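Local atomic coordinates of polyhedrin (Orgyia pseudotsugata cypovirus 5, PDB entry 5A8U), a protein that forms the bulk of the viral occlusion bodies, crystalline polyhedra that shield virus particles from the environment until insect larvae swallow them. Residues T51-M63 with F187-V199. Residues are numbered along the deposited sequence; the frame is centred on the assembly and turned at random.
Sequences TEVIAGSLNRQLM and FPTIGFEVYRYRV
Strands 53-58 and 189-195 run antiparallel as neighbours in the smaller, three-stranded sheet of polyhedrin, with 189-195 in the middle and 124-128 on its other side. Ile54, Gly56 and Leu58 exchange pairs of backbone hydrogen bonds with Val194, Phe192 and Ile190, and Arg196 N to Glu52 O (3.0 Å) prolongs the ladder. Phe192 lays its ring over Gly56: chi1 of 65° sets CG between the backbone N and carbonyl carbon and swings the ring across to the partner strand, where Gly56 CA sits 4.1 Å from the ring centroid in a CH-pi contact. Leu58 and Ile190 run side by side on this same face, their CD1 methyls 4.1 Å apart. The face packs on the larger sheet: Trp48 meets Phe192 edge-to-face, and Val32 touches Ile54, Phe192 and Val194. On the other face Val53 CG2 approaches Tyr195 CE2 (4.0 Å), while Tyr195 OH donates to Glu193 OE1 (2.6 Å) from above the carboxylate plane. Glu193 also forms salt bridges with Arg124 and Arg126, and Ala215 of the second subunit packs on it. An arginine bonds to a backbone carbonyl beyond each end of the ladder. Arg196, bent at chi2 and chi3, turns its guanidinium edge to Thr51 O, which takes NE (2.8 Å) and NH2 (3.0 Å) together. Arg60 NH1 donates to Pro188 O (2.9 Å), which lies in the guanidinium plane, and its NH2 pairs with Asp106. The pairing thus joins an apolar face buried against the larger sheet to a mixed face, turned to the second subunit, where the carboxylate of Glu193 is probably balanced by Arg124 and Arg126.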
ATOM      1  N   THR A  51      -0.133  -6.437 -14.729  1.00  4.23           N
ATOM      2  CA  THR A  51      -0.029  -6.616 -16.165  1.00  6.87           C
ATOM      3  C   THR A  51       1.410  -6.432 -16.643  1.00 10.72           C
ATOM      4  O   THR A  51       1.925  -7.276 -17.356  1.00  8.99           O
ATOM      5  CB  THR A  51      -0.938  -5.630 -16.885  1.00  8.75           C
ATOM      6  OG1 THR A  51      -0.791  -4.333 -16.281  1.00  7.47           O
ATOM      7  CG2 THR A  51      -2.382  -6.086 -16.771  1.00  8.95           C
ATOM      8  N   GLU A  52       2.062  -5.347 -16.230  1.00  6.75           N
ATOM      9  CA  GLU A  52       3.396  -5.008 -16.733  1.00  3.68           C
ATOM     10  C   GLU A  52       4.455  -5.167 -15.659  1.00  6.52           C
ATOM     11  O   GLU A  52       5.614  -5.485 -15.937  1.00  5.10           O
ATOM     12  CB  GLU A  52       3.418  -3.536 -17.186  1.00  4.29           C
ATOM     13  CG  GLU A  52       2.553  -3.227 -18.403  1.00  7.38           C
ATOM     14  CD  GLU A  52       3.168  -3.626 -19.731  1.00 11.24           C
ATOM     15  OE1 GLU A  52       4.347  -4.058 -19.794  1.00  8.50           O
ATOM     16  OE2 GLU A  52       2.452  -3.482 -20.743  1.00  7.59           O
ATOM     17  N   VAL A  53       4.059  -4.892 -14.426  1.00  7.84           N
ATOM     18  CA  VAL A  53       4.991  -4.918 -13.324  1.00  8.76           C
ATOM     19  C   VAL A  53       4.246  -5.384 -12.085  1.00 10.88           C
ATOM     20  O   VAL A  53       3.069  -5.064 -11.861  1.00 11.32           O
ATOM     21  CB  VAL A  53       5.601  -3.531 -13.099  1.00  7.24           C
ATOM     22  CG1 VAL A  53       4.525  -2.537 -12.704  1.00  7.57           C
ATOM     23  CG2 VAL A  53       6.701  -3.581 -12.041  1.00 11.00           C
ATOM     24  N   ILE A  54       4.922  -6.192 -11.298  1.00  6.12           N
ATOM     25  CA  ILE A  54       4.350  -6.600 -10.039  1.00  5.49           C
ATOM     26  C   ILE A  54       5.430  -6.443  -8.975  1.00  7.26           C
ATOM     27  O   ILE A  54       6.505  -7.018  -9.082  1.00  9.62           O
ATOM     28  CB  ILE A  54       3.809  -8.022 -10.152  1.00  9.94           C
ATOM     29  CG1 ILE A  54       2.997  -8.392  -8.924  1.00 13.43           C
ATOM     30  CG2 ILE A  54       4.917  -8.989 -10.330  1.00 18.31           C
ATOM     31  CD1 ILE A  54       2.204  -9.651  -9.157  1.00 23.53           C
ATOM     32  N   ALA A  55       5.127  -5.641  -7.959  1.00  6.56           N
ATOM     33  CA  ALA A  55       6.105  -5.237  -6.968  1.00  5.72           C
ATOM     34  C   ALA A  55       5.391  -5.231  -5.632  1.00  6.78           C
ATOM     35  O   ALA A  55       4.190  -4.978  -5.562  1.00  8.10           O
ATOM     36  CB  ALA A  55       6.624  -3.837  -7.281  1.00  7.38           C
ATOM     37  N   GLY A  56       6.129  -5.482  -4.559  1.00  5.33           N
ATOM     38  CA  GLY A  56       5.480  -5.533  -3.269  1.00  5.93           C
ATOM     39  C   GLY A  56       6.488  -5.881  -2.196  1.00  5.55           C
ATOM     40  O   GLY A  56       7.687  -6.006  -2.474  1.00  6.12           O
ATOM     41  N   SER A  57       5.992  -6.020  -0.974  1.00  6.14           N
ATOM     42  CA  SER A  57       6.845  -6.285   0.165  1.00  4.71           C
ATOM     43  C   SER A  57       6.008  -6.854   1.302  1.00  4.65           C
ATOM     44  O   SER A  57       4.786  -6.725   1.310  1.00  6.20           O
ATOM     45  CB  SER A  57       7.553  -4.995   0.626  1.00  6.37           C
ATOM     46  OG  SER A  57       6.655  -4.106   1.294  1.00  6.70           O
ATOM     47  N   LEU A  58       6.671  -7.481   2.264  1.00  4.60           N
ATOM     48  CA  LEU A  58       5.994  -7.884   3.487  1.00  5.86           C
ATOM     49  C   LEU A  58       6.902  -7.553   4.659  1.00  5.38           C
ATOM     50  O   LEU A  58       8.052  -8.002   4.694  1.00  7.81           O
ATOM     51  CB  LEU A  58       5.717  -9.387   3.496  1.00  5.45           C
ATOM     52  CG  LEU A  58       4.776  -9.926   2.426  1.00  5.53           C
ATOM     53  CD1 LEU A  58       4.835 -11.447   2.440  1.00  6.51           C
ATOM     54  CD2 LEU A  58       3.350  -9.425   2.666  1.00  5.97           C
ATOM     55  N   ASN A  59       6.411  -6.767   5.612  1.00  7.02           N
ATOM     56  CA  ASN A  59       7.187  -6.570   6.834  1.00  5.70           C
ATOM     57  C   ASN A  59       6.887  -7.648   7.882  1.00  5.51           C
ATOM     58  O   ASN A  59       6.101  -8.579   7.623  1.00  6.56           O
ATOM     59  CB  ASN A  59       7.029  -5.149   7.393  1.00  6.89           C
ATOM     60  CG  ASN A  59       5.611  -4.831   7.817  1.00  9.21           C
ATOM     61  OD1 ASN A  59       4.736  -5.713   7.857  1.00  7.46           O
ATOM     62  ND2 ASN A  59       5.377  -3.563   8.165  1.00  6.91           N
ATOM     63  N   ARG A  60       7.508  -7.565   9.062  1.00  6.23           N
ATOM     64  CA  ARG A  60       7.336  -8.671  10.015  1.00  8.51           C
ATOM     65  C   ARG A  60       5.881  -8.847  10.437  1.00  5.74           C
ATOM     66  O   ARG A  60       5.428  -9.979  10.673  1.00  6.98           O
ATOM     67  CB  ARG A  60       8.248  -8.542  11.257  1.00  8.12           C
ATOM     68  CG  ARG A  60       9.681  -9.079  11.066  1.00 17.50           C
ATOM     69  CD  ARG A  60       9.767 -10.496  10.416  1.00 12.72           C
ATOM     70  NE  ARG A  60       9.501 -11.625  11.320  1.00 12.82           N
ATOM     71  CZ  ARG A  60       9.684 -12.903  10.973  1.00 16.59           C
ATOM     72  NH1 ARG A  60      10.142 -13.197   9.759  1.00  8.41           N
ATOM     73  NH2 ARG A  60       9.434 -13.891  11.832  1.00 10.65           N
ATOM     74  N   GLN A  61       5.128  -7.754  10.486  1.00  4.93           N
ATOM     75  CA  GLN A  61       3.723  -7.854  10.885  1.00  5.31           C
ATOM     76  C   GLN A  61       2.918  -8.767   9.960  1.00  6.46           C
ATOM     77  O   GLN A  61       1.973  -9.414  10.400  1.00  7.62           O
ATOM     78  CB  GLN A  61       3.065  -6.472  10.942  1.00  7.93           C
ATOM     79  CG  GLN A  61       3.415  -5.687  12.202  1.00  8.03           C
ATOM     80  CD  GLN A  61       4.640  -4.798  12.057  1.00  7.49           C
ATOM     81  OE1 GLN A  61       5.471  -5.025  11.180  1.00  6.54           O
ATOM     82  NE2 GLN A  61       4.776  -3.804  12.947  1.00  7.50           N
ATOM     83  N   LEU A  62       3.299  -8.817   8.684  1.00  6.94           N
ATOM     84  CA  LEU A  62       2.642  -9.721   7.736  1.00  6.60           C
ATOM     85  C   LEU A  62       3.396 -11.037   7.483  1.00  7.04           C
ATOM     86  O   LEU A  62       2.811 -11.989   6.979  1.00  5.77           O
ATOM     87  CB  LEU A  62       2.346  -9.003   6.410  1.00  8.09           C
ATOM     88  CG  LEU A  62       1.292  -7.889   6.546  1.00  7.73           C
ATOM     89  CD1 LEU A  62       0.965  -7.271   5.189  1.00  8.95           C
ATOM     90  CD2 LEU A  62       0.021  -8.417   7.194  1.00  6.49           C
ATOM     91  N   MET A  63       4.683 -11.092   7.826  1.00  4.56           N
ATOM     92  CA  MET A  63       5.419 -12.350   7.681  1.00  5.32           C
ATOM     93  C   MET A  63       4.985 -13.366   8.735  1.00  4.49           C
ATOM     94  O   MET A  63       5.037 -14.573   8.501  1.00  5.58           O
ATOM     95  CB  MET A  63       6.930 -12.122   7.800  1.00  7.71           C
ATOM     96  CG  MET A  63       7.528 -11.313   6.659  1.00  7.11           C
ATOM     97  SD  MET A  63       7.562 -12.223   5.087  1.00  6.75           S
ATOM     98  CE  MET A  63       8.826 -13.454   5.457  1.00  6.10           C
ATOM     99  N   PHE A 187      14.717 -14.465  10.495  1.00  7.49           N
ATOM    100  CA  PHE A 187      13.505 -13.676  10.736  1.00  6.99           C
ATOM    101  C   PHE A 187      13.372 -12.601   9.661  1.00  6.54           C
ATOM    102  O   PHE A 187      13.469 -11.404   9.943  1.00  7.28           O
ATOM    103  CB  PHE A 187      13.526 -13.072  12.148  1.00  8.06           C
ATOM    104  CG  PHE A 187      13.708 -14.110  13.233  1.00  4.60           C
ATOM    105  CD1 PHE A 187      12.646 -14.936  13.613  1.00  4.36           C
ATOM    106  CD2 PHE A 187      14.929 -14.265  13.860  1.00  7.80           C
ATOM    107  CE1 PHE A 187      12.809 -15.899  14.604  1.00  8.45           C
ATOM    108  CE2 PHE A 187      15.101 -15.224  14.842  1.00 10.13           C
ATOM    109  CZ  PHE A 187      14.044 -16.047  15.210  1.00  8.60           C
ATOM    110  N   PRO A 188      13.147 -13.034   8.408  1.00  7.42           N
ATOM    111  CA  PRO A 188      13.244 -12.082   7.304  1.00  5.55           C
ATOM    112  C   PRO A 188      12.022 -11.198   7.081  1.00  7.17           C
ATOM    113  O   PRO A 188      10.907 -11.473   7.534  1.00  5.03           O
ATOM    114  CB  PRO A 188      13.418 -12.999   6.082  1.00  6.96           C
ATOM    115  CG  PRO A 188      12.593 -14.183   6.420  1.00  6.48           C
ATOM    116  CD  PRO A 188      12.828 -14.396   7.928  1.00  6.54           C
ATOM    117  N   THR A 189      12.276 -10.096   6.387  1.00  5.69           N
ATOM    118  CA  THR A 189      11.231  -9.366   5.694  1.00  8.18           C
ATOM    119  C   THR A 189      11.644  -9.313   4.217  1.00  6.80           C
ATOM    120  O   THR A 189      12.818  -9.525   3.898  1.00  6.32           O
ATOM    121  CB  THR A 189      11.023  -7.970   6.307  1.00  8.04           C
ATOM    122  OG1 THR A 189      12.245  -7.230   6.245  1.00  8.60           O
ATOM    123  CG2 THR A 189      10.622  -8.105   7.777  1.00  8.38           C
ATOM    124  N   ILE A 190      10.697  -9.062   3.316  1.00  6.46           N
ATOM    125  CA  ILE A 190      11.008  -9.186   1.892  1.00  5.53           C
ATOM    126  C   ILE A 190      10.453  -8.060   1.046  1.00  5.90           C
ATOM    127  O   ILE A 190       9.456  -7.445   1.395  1.00  5.83           O
ATOM    128  CB  ILE A 190      10.471 -10.507   1.272  1.00  8.23           C
ATOM    129  CG1 ILE A 190       8.938 -10.522   1.240  1.00  7.49           C
ATOM    130  CG2 ILE A 190      11.080 -11.741   1.966  1.00  7.27           C
ATOM    131  CD1 ILE A 190       8.391 -11.721   0.500  1.00 10.24           C
ATOM    132  N   GLY A 191      11.129  -7.818  -0.071  1.00  5.76           N
ATOM    133  CA  GLY A 191      10.612  -7.008  -1.159  1.00  6.50           C
ATOM    134  C   GLY A 191      10.872  -7.750  -2.461  1.00  5.54           C
ATOM    135  O   GLY A 191      11.822  -8.524  -2.562  1.00  7.17           O
ATOM    136  N   PHE A 192      10.026  -7.541  -3.460  1.00  4.93           N
ATOM    137  CA  PHE A 192      10.233  -8.191  -4.756  1.00  3.77           C
ATOM    138  C   PHE A 192       9.787  -7.299  -5.926  1.00  5.21           C
ATOM    139  O   PHE A 192       8.955  -6.384  -5.759  1.00  4.55           O
ATOM    140  CB  PHE A 192       9.483  -9.535  -4.812  1.00  4.34           C
ATOM    141  CG  PHE A 192       7.982  -9.381  -4.746  1.00  6.95           C
ATOM    142  CD1 PHE A 192       7.250  -9.103  -5.898  1.00  8.13           C
ATOM    143  CD2 PHE A 192       7.313  -9.475  -3.532  1.00  9.11           C
ATOM    144  CE1 PHE A 192       5.865  -8.917  -5.843  1.00 11.40           C
ATOM    145  CE2 PHE A 192       5.920  -9.294  -3.478  1.00  8.65           C
ATOM    146  CZ  PHE A 192       5.209  -9.015  -4.636  1.00  9.78           C
ATOM    147  N   GLU A 193      10.355  -7.570  -7.101  1.00  4.75           N
ATOM    148  CA  GLU A 193       9.906  -6.936  -8.354  1.00  2.96           C
ATOM    149  C   GLU A 193       9.876  -7.988  -9.439  1.00  4.99           C
ATOM    150  O   GLU A 193      10.829  -8.739  -9.598  1.00  5.04           O
ATOM    151  CB  GLU A 193      10.854  -5.810  -8.783  1.00  5.35           C
ATOM    152  CG  GLU A 193      11.109  -4.776  -7.694  1.00  4.76           C
ATOM    153  CD  GLU A 193      12.181  -3.759  -8.064  1.00  4.96           C
ATOM    154  OE1 GLU A 193      12.909  -3.983  -9.065  1.00  7.86           O
ATOM    155  OE2 GLU A 193      12.287  -2.731  -7.362  1.00  5.76           O
ATOM    156  N   VAL A 194       8.779  -8.045 -10.174  1.00  4.28           N
ATOM    157  CA  VAL A 194       8.627  -9.003 -11.269  1.00  5.28           C
ATOM    158  C   VAL A 194       8.099  -8.235 -12.479  1.00  7.19           C
ATOM    159  O   VAL A 194       7.258  -7.348 -12.347  1.00  6.20           O
ATOM    160  CB  VAL A 194       7.649 -10.113 -10.869  1.00  5.92           C
ATOM    161  CG1 VAL A 194       7.139 -10.930 -12.083  1.00  7.04           C
ATOM    162  CG2 VAL A 194       8.264 -11.007  -9.793  1.00  5.27           C
ATOM    163  N   TYR A 195       8.615  -8.582 -13.646  1.00  4.08           N
ATOM    164  CA  TYR A 195       8.390  -7.814 -14.853  1.00  5.22           C
ATOM    165  C   TYR A 195       7.872  -8.645 -16.024  1.00  4.93           C
ATOM    166  O   TYR A 195       8.305  -9.766 -16.248  1.00  5.60           O
ATOM    167  CB  TYR A 195       9.712  -7.145 -15.278  1.00  4.85           C
ATOM    168  CG  TYR A 195      10.276  -6.190 -14.249  1.00  6.06           C
ATOM    169  CD1 TYR A 195      11.120  -6.644 -13.245  1.00  5.74           C
ATOM    170  CD2 TYR A 195       9.969  -4.832 -14.291  1.00  6.35           C
ATOM    171  CE1 TYR A 195      11.642  -5.777 -12.302  1.00  7.20           C
ATOM    172  CE2 TYR A 195      10.489  -3.955 -13.369  1.00  5.04           C
ATOM    173  CZ  TYR A 195      11.327  -4.426 -12.377  1.00  5.99           C
ATOM    174  OH  TYR A 195      11.854  -3.575 -11.448  1.00  7.86           O
ATOM    175  N   ARG A 196       6.958  -8.043 -16.780  1.00  6.66           N
ATOM    176  CA  ARG A 196       6.415  -8.605 -18.007  1.00  6.71           C
ATOM    177  C   ARG A 196       7.496  -8.914 -19.035  1.00  7.33           C
ATOM    178  O   ARG A 196       8.366  -8.075 -19.313  1.00  5.98           O
ATOM    179  CB  ARG A 196       5.422  -7.580 -18.581  1.00  4.32           C
ATOM    180  CG  ARG A 196       5.061  -7.712 -20.052  1.00 11.89           C
ATOM    181  CD  ARG A 196       4.141  -8.870 -20.314  1.00 12.50           C
ATOM    182  NE  ARG A 196       2.929  -8.858 -19.488  1.00 15.32           N
ATOM    183  CZ  ARG A 196       2.057  -9.858 -19.482  1.00 12.72           C
ATOM    184  NH1 ARG A 196       2.286 -10.912 -20.261  1.00 15.09           N
ATOM    185  NH2 ARG A 196       0.977  -9.821 -18.714  1.00  9.73           N
ATOM    186  N   TYR A 197       7.431 -10.110 -19.626  1.00  6.96           N
ATOM    187  CA  TYR A 197       8.203 -10.384 -20.823  1.00  6.66           C
ATOM    188  C   TYR A 197       7.537  -9.676 -21.998  1.00  7.42           C
ATOM    189  O   TYR A 197       6.333  -9.827 -22.256  1.00 10.66           O
ATOM    190  CB  TYR A 197       8.250 -11.886 -21.114  1.00  7.82           C
ATOM    191  CG  TYR A 197       8.978 -12.221 -22.390  1.00  8.47           C
ATOM    192  CD1 TYR A 197      10.338 -12.010 -22.501  1.00  8.73           C
ATOM    193  CD2 TYR A 197       8.294 -12.737 -23.491  1.00 11.51           C
ATOM    194  CE1 TYR A 197      11.020 -12.314 -23.680  1.00  8.48           C
ATOM    195  CE2 TYR A 197       8.958 -13.052 -24.674  1.00 10.60           C
ATOM    196  CZ  TYR A 197      10.323 -12.834 -24.756  1.00 12.57           C
ATOM    197  OH  TYR A 197      11.001 -13.155 -25.912  1.00 14.31           O
ATOM    198  N   ARG A 198       8.323  -8.894 -22.708  1.00  7.92           N
ATOM    199  CA  ARG A 198       7.792  -8.110 -23.820  1.00  8.26           C
ATOM    200  C   ARG A 198       8.147  -8.791 -25.124  1.00 11.46           C
ATOM    201  O   ARG A 198       9.258  -9.306 -25.280  1.00  8.83           O
ATOM    202  CB  ARG A 198       8.370  -6.705 -23.763  1.00  4.53           C
ATOM    203  CG  ARG A 198       7.779  -5.853 -22.628  1.00  9.01           C
ATOM    204  CD  ARG A 198       6.428  -5.245 -23.027  1.00  8.59           C
ATOM    205  NE  ARG A 198       6.600  -4.347 -24.168  1.00  6.70           N
ATOM    206  CZ  ARG A 198       6.208  -4.612 -25.414  1.00  4.41           C
ATOM    207  NH1 ARG A 198       5.556  -5.735 -25.704  1.00  8.24           N
ATOM    208  NH2 ARG A 198       6.466  -3.734 -26.374  1.00  5.07           N
ATOM    209  N   VAL A 199       7.212  -8.790 -26.069  1.00  7.75           N
ATOM    210  CA  VAL A 199       7.456  -9.435 -27.362  1.00  9.55           C
ATOM    211  C   VAL A 199       7.883  -8.430 -28.431  1.00 12.85           C
ATOM    212  O   VAL A 199       8.038  -8.775 -29.606  1.00 13.38           O
ATOM    213  CB  VAL A 199       6.219 -10.230 -27.848  1.00 12.77           C
ATOM    214  CG1 VAL A 199       5.969 -11.402 -26.922  1.00 14.06           C
ATOM    215  CG2 VAL A 199       4.984  -9.333 -27.915  1.00 16.59           C
TER